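Local atomic coordinates of maltose operon transcriptional repressor (Staphylococcus aureus subsp. aureus Mu50, PDB entry 3HCW), a protein that probably acts as a transcriptional repressor of the maltose operon, its C-terminal region having the periplasmic binding protein-like fold that in related repressors senses a small-molecule effector. Residues A[222-230]-A[239-247]; A[88-99]-A[104-112]. All coordinates share one frame; numbering follows the deposited sequence. Where two conformers were deposited one is given.

Following the chain from its N terminus, interaction 2 comes first: it closes the short loop between residues 99 and 104, bringing strand 94-97 and the end of helix 82-89 against the run leading into strand 110-113. More than a hundred residues later, interaction 1 closes the connection through helix 231-234, pairing strand 222-227 with strand 241-244. The two follow in series, neither nesting nor crossing, with centres about 28 Å apart on opposite sides of the chain's centre. Both belong to one mixed sheet, in which strand 272-280 separates strand 110-113 from strand 241-244. A glycerol held by Asp112 of interaction 2 also approaches Ile245 of interaction 1.

Interaction 1: A[222-230]-A[239-247]; sequences VMTATFNDS and PQTCIDIKP
Thr226 is gripped through both backbone polar atoms by strand 241-244, its N bonding Thr241 O (3.1 Å) and its O accepting from Ile243 N (3.2 Å), while the parallel strand segments run at 15° to each other. Beyond this ladder Asp229 N bonds Ile243 O (3.3 Å).

At the other end Thr224, supplying a short hydroxyl, donates from OG1 to Gln240 OE1 at 2.6 Å, meeting a lone pair in the amide plane. The glutamine chain folds at chi2 (-72°), which carries its amide back to the threonine; glutamine suits the place because OE1 also accepts from His204, while NE2 reaches Pro238 O. Phe227 and Ile243 lie alongside each other, ring atom CD1 against CB (3.9 Å), on the face shared with Ala225; apolar residues fit there, buried under helix 115-129. Thr226 and Cys242 occupy the other face, where His204 of helix 201-213 packs on the threonine.

These strands and helix 231-234 form a beta-alpha-beta unit of the periplasmic binding protein-like fold. At the C-terminal end of strand 241-244, Asp244 OD1 accepts from Lys246 N in an Asx turn, and its OD2 forms a salt bridge with Lys246 NZ (2.7 Å) and another with Lys280. A water ties the strand ends together, donating to Asp229 O and Asp244 OD1 while accepting from Ile245 N (2.8 Å). Asp229 turns its carboxylate to Arg282 and Thr233.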
# COMPACT_ATOMS: atom_id res chain seq x y z
N VAL A 222 -25.55 7.10 -2.12
CA VAL A 222 -24.70 8.15 -1.54
C VAL A 222 -23.46 8.38 -2.38
O VAL A 222 -22.95 7.46 -3.02
CB VAL A 222 -24.24 7.84 -0.07
CG1 VAL A 222 -25.39 7.91 0.89
CG2 VAL A 222 -23.51 6.49 0.03
N MET A 223 -22.98 9.62 -2.38
CA MET A 223 -21.73 9.97 -3.02
C MET A 223 -20.60 9.87 -1.98
O MET A 223 -20.81 10.10 -0.77
CB MET A 223 -21.79 11.39 -3.62
CG MET A 223 -22.71 11.57 -4.88
SD MET A 223 -22.66 13.27 -5.59
CE MET A 223 -22.41 14.27 -4.15
N THR A 224 -19.41 9.50 -2.42
CA THR A 224 -18.29 9.34 -1.48
C THR A 224 -17.05 10.01 -2.01
O THR A 224 -16.88 10.16 -3.23
CB THR A 224 -17.99 7.85 -1.12
OG1 THR A 224 -17.62 7.12 -2.29
CG2 THR A 224 -19.20 7.17 -0.48
N ALA A 225 -16.20 10.45 -1.08
CA ALA A 225 -14.94 11.08 -1.38
C ALA A 225 -14.02 11.02 -0.15
O ALA A 225 -14.49 10.79 0.97
CB ALA A 225 -15.17 12.54 -1.81
N THR A 226 -12.73 11.22 -0.37
CA THR A 226 -11.74 11.15 0.70
C THR A 226 -10.48 11.97 0.41
O THR A 226 -10.45 12.75 -0.53
CB THR A 226 -11.37 9.68 1.03
OG1 THR A 226 -10.49 9.64 2.17
CG2 THR A 226 -10.73 8.99 -0.17
N PHE A 227 -9.44 11.78 1.24
CA PHE A 227 -8.16 12.46 1.08
C PHE A 227 -7.04 11.46 0.84
O PHE A 227 -7.16 10.29 1.21
CB PHE A 227 -7.81 13.30 2.31
CG PHE A 227 -8.80 14.38 2.60
CD1 PHE A 227 -8.55 15.70 2.22
CD2 PHE A 227 -9.98 14.09 3.29
CE1 PHE A 227 -9.47 16.69 2.52
CE2 PHE A 227 -10.89 15.07 3.59
CZ PHE A 227 -10.64 16.36 3.21
N ASN A 228 -5.94 11.96 0.37
CA ASN A 228 -4.98 11.15 -0.27
C ASN A 228 -4.94 10.22 -1.35
O ASN A 228 -4.77 9.06 -1.18
CB ASN A 228 -3.66 11.12 0.46
CG ASN A 228 -3.60 10.03 1.42
OD1 ASN A 228 -2.74 9.15 1.34
ND2 ASN A 228 -4.51 10.06 2.35
N ASP A 229 -5.07 10.79 -2.51
CA ASP A 229 -5.17 10.01 -3.74
C ASP A 229 -3.94 9.14 -3.94
O ASP A 229 -2.82 9.59 -3.80
CB ASP A 229 -5.31 10.93 -4.95
CG ASP A 229 -5.65 10.17 -6.23
OD1 ASP A 229 -6.45 9.22 -6.15
OD2 ASP A 229 -5.12 10.52 -7.30
N SER A 230 -4.19 7.87 -4.24
CA SER A 230 -3.18 6.95 -4.70
C SER A 230 -3.85 6.00 -5.67
O SER A 230 -5.02 6.19 -6.04
CB SER A 230 -2.60 6.16 -3.52
OG SER A 230 -3.57 5.25 -3.00
N PRO A 239 -14.35 3.77 -8.20
CA PRO A 239 -13.26 4.75 -8.16
C PRO A 239 -13.63 6.02 -7.40
O PRO A 239 -14.73 6.56 -7.57
CB PRO A 239 -13.01 5.06 -9.63
CG PRO A 239 -13.24 3.73 -10.27
CD PRO A 239 -14.49 3.22 -9.57
N GLN A 240 -12.72 6.48 -6.54
CA GLN A 240 -13.05 7.54 -5.60
C GLN A 240 -12.52 8.91 -5.96
O GLN A 240 -11.35 9.07 -6.34
CB GLN A 240 -12.61 7.15 -4.19
CG GLN A 240 -13.33 5.90 -3.65
CD GLN A 240 -14.76 6.19 -3.29
OE1 GLN A 240 -15.05 7.21 -2.67
NE2 GLN A 240 -15.66 5.30 -3.68
N THR A 241 -13.41 9.89 -5.82
CA THR A 241 -13.06 11.29 -5.86
C THR A 241 -12.24 11.58 -4.61
O THR A 241 -12.60 11.17 -3.49
CB THR A 241 -14.31 12.14 -5.93
OG1 THR A 241 -14.95 11.94 -7.20
CG2 THR A 241 -14.01 13.61 -5.76
N CYS A 242 -11.11 12.25 -4.82
CA CYS A 242 -10.21 12.55 -3.72
C CYS A 242 -9.27 13.70 -3.98
O CYS A 242 -9.08 14.16 -5.11
CB CYS A 242 -9.42 11.31 -3.27
SG CYS A 242 -8.90 10.24 -4.57
N ILE A 243 -8.74 14.20 -2.87
CA ILE A 243 -7.77 15.26 -2.88
C ILE A 243 -6.39 14.63 -2.88
O ILE A 243 -6.02 13.89 -1.96
CB ILE A 243 -7.92 16.16 -1.62
CG1 ILE A 243 -9.31 16.80 -1.55
CG2 ILE A 243 -6.83 17.21 -1.60
CD1 ILE A 243 -9.60 17.86 -2.64
N ASP A 244 -5.62 14.91 -3.94
CA ASP A 244 -4.22 14.51 -4.02
C ASP A 244 -3.36 15.46 -3.16
O ASP A 244 -3.28 16.64 -3.43
CB ASP A 244 -3.79 14.54 -5.49
CG ASP A 244 -2.37 14.08 -5.71
OD1 ASP A 244 -1.71 13.61 -4.75
OD2 ASP A 244 -1.90 14.17 -6.87
N ILE A 245 -2.71 14.94 -2.13
CA ILE A 245 -1.99 15.82 -1.19
C ILE A 245 -0.47 15.79 -1.38
O ILE A 245 0.29 16.24 -0.52
CB ILE A 245 -2.40 15.56 0.28
CG1 ILE A 245 -1.95 14.18 0.76
CG2 ILE A 245 -3.90 15.74 0.46
CD1 ILE A 245 -2.16 13.94 2.24
N LYS A 246 -0.06 15.26 -2.55
CA LYS A 246 1.33 15.21 -3.01
C LYS A 246 2.34 14.73 -1.94
O LYS A 246 3.25 15.48 -1.56
CB LYS A 246 1.75 16.58 -3.56
CG LYS A 246 0.68 17.32 -4.36
CD LYS A 246 0.54 16.78 -5.78
CE LYS A 246 -0.66 17.40 -6.47
NZ LYS A 246 -1.08 16.62 -7.67
N PRO A 247 2.17 13.49 -1.44
CA PRO A 247 3.04 13.02 -0.34
C PRO A 247 4.52 12.85 -0.72
O PRO A 247 5.42 13.05 0.12
CB PRO A 247 2.39 11.70 0.10
CG PRO A 247 1.58 11.24 -1.10
CD PRO A 247 1.15 12.49 -1.82
O HOH W 1 -2.27 12.19 -2.30

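Interaction 2: A[88-99]-A[104-112]; sequences IDESMPFIVIGK and IDHQFTHID. With GOL (glycerol), chain C.
Against Val96 and Gly98 stands the ring of His110, with both nitrogens in use. ND1 makes a weak bond to Gly98 O at the ring edge (3.3 Å), and NE2 donates to Asp105 OD2 (2.9 Å), approaching from above the carboxylate plane. These partners fix the ring's rotation, and branched Val96 lays CB over one of its faces, a CH-pi contact.

In the parallel pairing beneath, Val96 N donates to Thr109 O (3.2 Å), and Val96 O takes the N-H of Ile111 (2.9 Å). Gly98 N continues the ladder to Ile111 O at 2.9 Å; glycine fits here because its backbone angles would press a CB against the preceding carbonyl O. Thr109 OG1 is satisfied by Ile270 O and Lys99 NZ by Asp148. Asp112 OD1 accepts from glycerol O2 (2.7 Å); Asn113 and Asn115 also bind this glycerol, which probably comes from the crystallisation liquor but may mark a pocket.

Farther back, Phe94 and Phe108 form an offset stack with centroids 4.5 Å apart and planes at 17°. Phe94 holds CG between its backbone N and carbonyl carbon (chi1 66°), which swings the ring toward Phe108. Ile88, at the end of helix 82-89, sets CG1 against Phe108 CZ (3.7 Å). Strand 94-97 lies between strands 71-74 and 110-113, with helix 247-263 packing on Ile95 and Ile97.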
# COMPACT_ATOMS: atom_id res chain seq x y z
N ILE A 88 13.48 19.26 21.42
CA ILE A 88 13.66 20.65 21.84
C ILE A 88 14.55 20.72 23.08
O ILE A 88 15.49 21.53 23.13
CB ILE A 88 12.29 21.36 22.05
CG1 ILE A 88 11.67 21.69 20.68
CG2 ILE A 88 12.44 22.65 22.88
CD1 ILE A 88 10.18 21.96 20.71
N ASP A 89 14.28 19.86 24.06
CA ASP A 89 15.08 19.75 25.29
C ASP A 89 16.54 19.39 25.01
O ASP A 89 17.46 19.97 25.58
CB ASP A 89 14.48 18.72 26.25
CG ASP A 89 13.21 19.20 26.93
OD1 ASP A 89 12.27 18.39 27.09
OD2 ASP A 89 13.14 20.40 27.30
N GLU A 90 16.74 18.43 24.10
CA GLU A 90 18.06 17.87 23.84
C GLU A 90 18.73 18.44 22.59
O GLU A 90 19.60 17.80 21.99
CB GLU A 90 17.99 16.34 23.82
CG GLU A 90 17.17 15.77 24.98
CD GLU A 90 17.88 14.67 25.74
OE1 GLU A 90 17.66 14.57 26.97
OE2 GLU A 90 18.64 13.90 25.12
N SER A 91 18.29 19.64 22.21
CA SER A 91 18.89 20.48 21.15
C SER A 91 19.09 19.86 19.76
O SER A 91 19.98 20.29 19.01
CB SER A 91 20.19 21.12 21.65
OG SER A 91 19.92 22.20 22.51
N MET A 92 18.26 18.88 19.41
CA MET A 92 18.36 18.20 18.12
C MET A 92 17.67 19.01 17.02
O MET A 92 16.53 19.41 17.19
CB MET A 92 17.77 16.79 18.19
CG MET A 92 18.60 15.78 18.99
SD MET A 92 20.30 15.60 18.43
CE MET A 92 20.10 15.04 16.72
N PRO A 93 18.37 19.24 15.89
CA PRO A 93 17.77 19.90 14.72
C PRO A 93 16.68 19.01 14.14
O PRO A 93 16.85 17.79 14.08
CB PRO A 93 18.94 19.99 13.73
CG PRO A 93 20.17 19.87 14.56
CD PRO A 93 19.79 18.91 15.64
N PHE A 94 15.55 19.62 13.75
CA PHE A 94 14.45 18.85 13.16
C PHE A 94 13.53 19.59 12.20
O PHE A 94 13.53 20.82 12.14
CB PHE A 94 13.63 18.09 14.23
CG PHE A 94 12.87 18.98 15.19
CD1 PHE A 94 13.48 19.43 16.35
CD2 PHE A 94 11.54 19.30 14.95
CE1 PHE A 94 12.79 20.23 17.26
CE2 PHE A 94 10.84 20.10 15.85
CZ PHE A 94 11.47 20.56 17.01
N ILE A 95 12.78 18.81 11.43
CA ILE A 95 11.68 19.29 10.60
C ILE A 95 10.41 18.62 11.12
O ILE A 95 10.48 17.54 11.71
CB ILE A 95 11.93 18.98 9.08
CG1 ILE A 95 12.27 20.25 8.32
CG2 ILE A 95 10.72 18.42 8.39
CD1 ILE A 95 13.52 20.90 8.76
N VAL A 96 9.27 19.28 10.95
CA VAL A 96 7.99 18.65 11.23
C VAL A 96 7.17 18.62 9.96
O VAL A 96 7.02 19.63 9.28
CB VAL A 96 7.21 19.39 12.34
CG1 VAL A 96 5.88 18.69 12.63
CG2 VAL A 96 8.04 19.49 13.61
N ILE A 97 6.66 17.45 9.61
CA ILE A 97 5.65 17.39 8.59
C ILE A 97 4.28 17.52 9.26
O ILE A 97 3.82 16.61 9.96
CB ILE A 97 5.76 16.13 7.72
CG1 ILE A 97 7.16 16.08 7.09
CG2 ILE A 97 4.68 16.13 6.65
CD1 ILE A 97 7.33 15.00 6.07
N GLY A 98 3.67 18.70 9.07
CA GLY A 98 2.36 19.03 9.64
C GLY A 98 2.25 20.51 9.96
O GLY A 98 3.05 21.33 9.49
N LYS A 99 1.25 20.85 10.78
CA LYS A 99 0.93 22.25 11.10
C LYS A 99 1.57 22.78 12.39
O LYS A 99 1.48 22.13 13.44
CB LYS A 99 -0.59 22.42 11.22
CG LYS A 99 -1.10 23.82 10.84
CD LYS A 99 -2.22 24.29 11.75
CE LYS A 99 -3.06 23.15 12.28
NZ LYS A 99 -4.30 23.68 12.92
N ILE A 104 6.73 28.48 20.10
CA ILE A 104 8.07 27.94 19.80
C ILE A 104 8.20 27.37 18.39
O ILE A 104 9.30 27.30 17.85
CB ILE A 104 8.56 26.91 20.86
CG1 ILE A 104 7.53 25.78 21.04
CG2 ILE A 104 8.89 27.62 22.18
CD1 ILE A 104 7.92 24.70 22.04
N ASP A 105 7.07 26.99 17.79
CA ASP A 105 7.02 26.46 16.42
C ASP A 105 7.50 27.44 15.35
O ASP A 105 7.81 27.03 14.23
CB ASP A 105 5.62 25.96 16.08
CG ASP A 105 5.38 24.54 16.55
OD1 ASP A 105 4.29 24.27 17.08
OD2 ASP A 105 6.29 23.70 16.38
N HIS A 106 7.56 28.73 15.70
CA HIS A 106 8.18 29.76 14.86
C HIS A 106 9.66 29.49 14.57
O HIS A 106 10.18 29.88 13.52
CB HIS A 106 8.03 31.14 15.53
CG HIS A 106 6.64 31.69 15.49
ND1 HIS A 106 5.95 31.91 14.32
CD2 HIS A 106 5.82 32.10 16.49
CE1 HIS A 106 4.76 32.40 14.59
NE2 HIS A 106 4.65 32.53 15.90
N GLN A 107 10.33 28.80 15.50
CA GLN A 107 11.74 28.46 15.38
C GLN A 107 11.99 27.28 14.44
O GLN A 107 13.09 27.14 13.89
CB GLN A 107 12.34 28.14 16.76
CG GLN A 107 12.15 29.21 17.83
CD GLN A 107 12.56 30.60 17.36
OE1 GLN A 107 11.73 31.51 17.29
NE2 GLN A 107 13.83 30.76 17.02
N PHE A 108 10.98 26.43 14.26
CA PHE A 108 11.15 25.14 13.59
C PHE A 108 10.38 25.04 12.28
O PHE A 108 9.18 25.30 12.24
CB PHE A 108 10.78 24.01 14.54
CG PHE A 108 11.51 24.08 15.85
CD1 PHE A 108 12.86 23.73 15.92
CD2 PHE A 108 10.87 24.53 17.00
CE1 PHE A 108 13.56 23.82 17.12
CE2 PHE A 108 11.56 24.62 18.21
CZ PHE A 108 12.90 24.27 18.28
N THR A 109 11.10 24.70 11.21
CA THR A 109 10.49 24.56 9.88
C THR A 109 9.42 23.47 9.86
O THR A 109 9.65 22.35 10.32
CB THR A 109 11.56 24.29 8.80
OG1 THR A 109 12.39 25.45 8.69
CG2 THR A 109 10.93 24.04 7.43
N HIS A 110 8.24 23.83 9.35
CA HIS A 110 7.15 22.90 9.13
C HIS A 110 6.85 22.78 7.64
O HIS A 110 6.96 23.75 6.88
CB HIS A 110 5.90 23.36 9.86
CG HIS A 110 5.92 23.12 11.33
ND1 HIS A 110 5.07 22.24 11.96
CD2 HIS A 110 6.69 23.66 12.31
CE1 HIS A 110 5.31 22.25 13.26
NE2 HIS A 110 6.29 23.10 13.50
N ILE A 111 6.49 21.57 7.22
CA ILE A 111 6.08 21.31 5.84
C ILE A 111 4.69 20.69 5.89
O ILE A 111 4.49 19.65 6.50
CB ILE A 111 7.11 20.40 5.09
CG1 ILE A 111 8.41 21.16 4.80
CG2 ILE A 111 6.56 19.93 3.77
CD1 ILE A 111 9.49 20.92 5.78
N ASP A 112 3.71 21.34 5.27
CA ASP A 112 2.33 20.88 5.35
C ASP A 112 1.61 21.07 4.00
O ASP A 112 2.15 21.71 3.09
CB ASP A 112 1.61 21.67 6.45
CG ASP A 112 0.47 20.89 7.10
OD1 ASP A 112 0.27 19.71 6.79
OD2 ASP A 112 -0.23 21.49 7.95
C1 GOL C . -1.19 15.55 5.75
O1 GOL C . -1.54 16.63 4.90
C2 GOL C . 0.04 15.95 6.54
O2 GOL C . 0.54 17.12 5.95
C3 GOL C . -0.27 16.26 8.01
O3 GOL C . 0.80 15.83 8.84